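Local coordinates for protein AGR_C_4470p (Agrobacterium tumefaciens str. C58, PDB 2HQV) that is of unknown function but belongs to the ChuX/HutX family, which suggests a part in haem uptake or utilisation, at residues Glu84-Val89 and Glu97-Leu102. Residues are numbered along the deposited sequence; the frame is centred on the assembly and turned at random.
Sequences EILMIV and EVPGHL
Met87 and Val98 exchange two 2.8 Å backbone bonds, Met87 N to Val98 O and Val98 N to Met87 O, and thereby set the antiparallel register of a beta hairpin. The second of these is nearly straight, 172° at the hydrogen, and enters in the plane of the Met87 carbonyl. At the next hydrogen-bonded pair the fit is less regular: Ile85 N reaches Gly100 O at 3.0 Å from well above the carbonyl plane. In the non-hydrogen-bonded positions the strands come closer, and the CA of Pro99 and of Glu97 turn their hydrogens to the carbonyl oxygens of Ile85 and Met87.

On the buried face of Ile85, Met87 and Val98, packing is close where Ile85 holds CG1 between its own N and carbonyl carbon (chi1 50°), which carries CD1 across to Leu102 CD2, 3.8 Å away, the two side chains crossing at about a right angle. The face of Leu86, Ile88, Glu97 and Pro99 is only partly covered. Leu86 lays CD1 over the Val98 carbonyl, 3.6 Å from its C, while the extended Glu97 runs alongside Ile88, their CG and CG1 atoms 3.9 Å apart. Glu84, stretched beyond a CG anti to its N (chi1 -174°), lies beside Pro99 and directs its carboxylate to a salt bridge with Arg163. Exposed His101 turns one ring face to the backbone of Glu84, whose N lies 3.6 Å from His101 NE2, offset toward the ring's rim.

Strand 156-161 continues the sheet beyond 85-90, bonding to Leu86 and Ile88, and helix 72-79 packs on Leu102 through Trp76 and Met79. Although 94-100 is the outermost strand within its own chain, Glu97 pairs with an antiparallel strand of the second subunit, so the sheet runs on across the dimer.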
loop_
_atom_site.group_PDB
_atom_site.type_symbol
_atom_site.label_atom_id
_atom_site.label_comp_id
_atom_site.label_asym_id
_atom_site.label_seq_id
_atom_site.Cartn_x
_atom_site.Cartn_y
_atom_site.Cartn_z
ATOM N N GLU A 84 -7.898 -18.980 -4.860
ATOM C CA GLU A 84 -8.031 -17.527 -4.915
ATOM C C GLU A 84 -8.291 -16.916 -3.541
ATOM O O GLU A 84 -9.328 -17.154 -2.930
ATOM C CB GLU A 84 -9.159 -17.128 -5.874
ATOM C CG GLU A 84 -9.270 -15.622 -6.095
ATOM C CD GLU A 84 -10.482 -15.233 -6.930
ATOM O OE1 GLU A 84 -10.678 -14.025 -7.174
ATOM O OE2 GLU A 84 -11.237 -16.136 -7.342
ATOM N N ILE A 85 -7.338 -16.130 -3.059
ATOM C CA ILE A 85 -7.473 -15.472 -1.767
ATOM C C ILE A 85 -7.674 -13.972 -1.993
ATOM O O ILE A 85 -7.869 -13.529 -3.123
ATOM C CB ILE A 85 -6.210 -15.720 -0.879
ATOM C CG1 ILE A 85 -4.919 -15.409 -1.651
ATOM C CG2 ILE A 85 -6.181 -17.173 -0.435
ATOM C CD1 ILE A 85 -4.677 -13.926 -1.962
ATOM N N LEU A 86 -7.652 -13.186 -0.924
ATOM C CA LEU A 86 -7.796 -11.749 -1.082
ATOM C C LEU A 86 -6.573 -11.072 -0.474
ATOM O O LEU A 86 -6.323 -11.182 0.723
ATOM C CB LEU A 86 -9.069 -11.237 -0.399
ATOM C CG LEU A 86 -9.271 -9.719 -0.526
ATOM C CD1 LEU A 86 -9.428 -9.353 -1.995
ATOM C CD2 LEU A 86 -10.501 -9.279 0.266
HETATM N N MSE A 87 -5.803 -10.403 -1.320
HETATM C CA MSE A 87 -4.612 -9.694 -0.888
HETATM C C MSE A 87 -4.995 -8.263 -0.533
HETATM O O MSE A 87 -5.677 -7.589 -1.302
HETATM C CB MSE A 87 -3.563 -9.694 -2.008
HETATM C CG MSE A 87 -2.587 -8.527 -1.938
HETATM SE SE MSE A 87 -1.207 -8.605 -0.550
HETATM C CE MSE A 87 -2.176 -9.084 0.983
ATOM N N ILE A 88 -4.572 -7.799 0.637
ATOM C CA ILE A 88 -4.893 -6.435 1.043
ATOM C C ILE A 88 -3.694 -5.654 1.574
ATOM O O ILE A 88 -2.969 -6.113 2.454
ATOM C CB ILE A 88 -5.987 -6.401 2.128
ATOM C CG1 ILE A 88 -7.251 -7.095 1.622
ATOM C CG2 ILE A 88 -6.312 -4.943 2.492
ATOM C CD1 ILE A 88 -8.403 -7.054 2.614
ATOM N N VAL A 89 -3.495 -4.469 1.013
ATOM C CA VAL A 89 -2.423 -3.577 1.425
ATOM C C VAL A 89 -3.167 -2.310 1.809
ATOM O O VAL A 89 -4.062 -1.878 1.083
ATOM C CB VAL A 89 -1.443 -3.265 0.272
ATOM C CG1 VAL A 89 -0.533 -2.089 0.657
ATOM C CG2 VAL A 89 -0.583 -4.496 -0.031
ATOM N N GLU A 97 -7.551 -3.930 -2.382
ATOM C CA GLU A 97 -7.975 -5.316 -2.205
ATOM C C GLU A 97 -7.951 -5.990 -3.566
ATOM O O GLU A 97 -8.662 -5.587 -4.483
ATOM C CB GLU A 97 -9.380 -5.351 -1.601
ATOM C CG GLU A 97 -9.471 -4.547 -0.314
ATOM C CD GLU A 97 -10.889 -4.394 0.206
ATOM O OE1 GLU A 97 -11.063 -3.711 1.232
ATOM O OE2 GLU A 97 -11.824 -4.954 -0.404
ATOM N N VAL A 98 -7.116 -7.017 -3.682
ATOM C CA VAL A 98 -6.944 -7.737 -4.931
ATOM C C VAL A 98 -7.190 -9.231 -4.783
ATOM O O VAL A 98 -6.496 -9.913 -4.029
ATOM C CB VAL A 98 -5.508 -7.545 -5.482
ATOM C CG1 VAL A 98 -5.404 -8.106 -6.909
ATOM C CG2 VAL A 98 -5.125 -6.062 -5.442
ATOM N N PRO A 99 -8.205 -9.753 -5.482
ATOM C CA PRO A 99 -8.487 -11.188 -5.398
ATOM C C PRO A 99 -7.586 -11.900 -6.404
ATOM O O PRO A 99 -7.330 -11.378 -7.492
ATOM C CB PRO A 99 -9.955 -11.270 -5.787
ATOM C CG PRO A 99 -10.072 -10.188 -6.825
ATOM C CD PRO A 99 -9.281 -9.041 -6.198
ATOM N N GLY A 100 -7.090 -13.075 -6.042
ATOM C CA GLY A 100 -6.246 -13.816 -6.963
ATOM C C GLY A 100 -5.451 -14.906 -6.283
ATOM O O GLY A 100 -5.432 -14.987 -5.058
ATOM N N HIS A 101 -4.825 -15.766 -7.081
ATOM C CA HIS A 101 -3.991 -16.832 -6.546
ATOM C C HIS A 101 -2.637 -16.201 -6.253
ATOM O O HIS A 101 -2.220 -15.277 -6.944
ATOM C CB HIS A 101 -3.794 -17.953 -7.576
ATOM C CG HIS A 101 -5.007 -18.803 -7.794
ATOM N ND1 HIS A 101 -6.138 -18.344 -8.435
ATOM C CD2 HIS A 101 -5.268 -20.087 -7.444
ATOM C CE1 HIS A 101 -7.043 -19.308 -8.470
ATOM N NE2 HIS A 101 -6.539 -20.374 -7.876
ATOM N N LEU A 102 -1.956 -16.675 -5.221
ATOM C CA LEU A 102 -0.635 -16.138 -4.920
ATOM C C LEU A 102 0.374 -16.777 -5.868
ATOM O O LEU A 102 0.456 -18.005 -5.961
ATOM C CB LEU A 102 -0.256 -16.432 -3.472
ATOM C CG LEU A 102 -1.040 -15.641 -2.429
ATOM C CD1 LEU A 102 -0.499 -15.928 -1.035
ATOM C CD2 LEU A 102 -0.929 -14.163 -2.754
#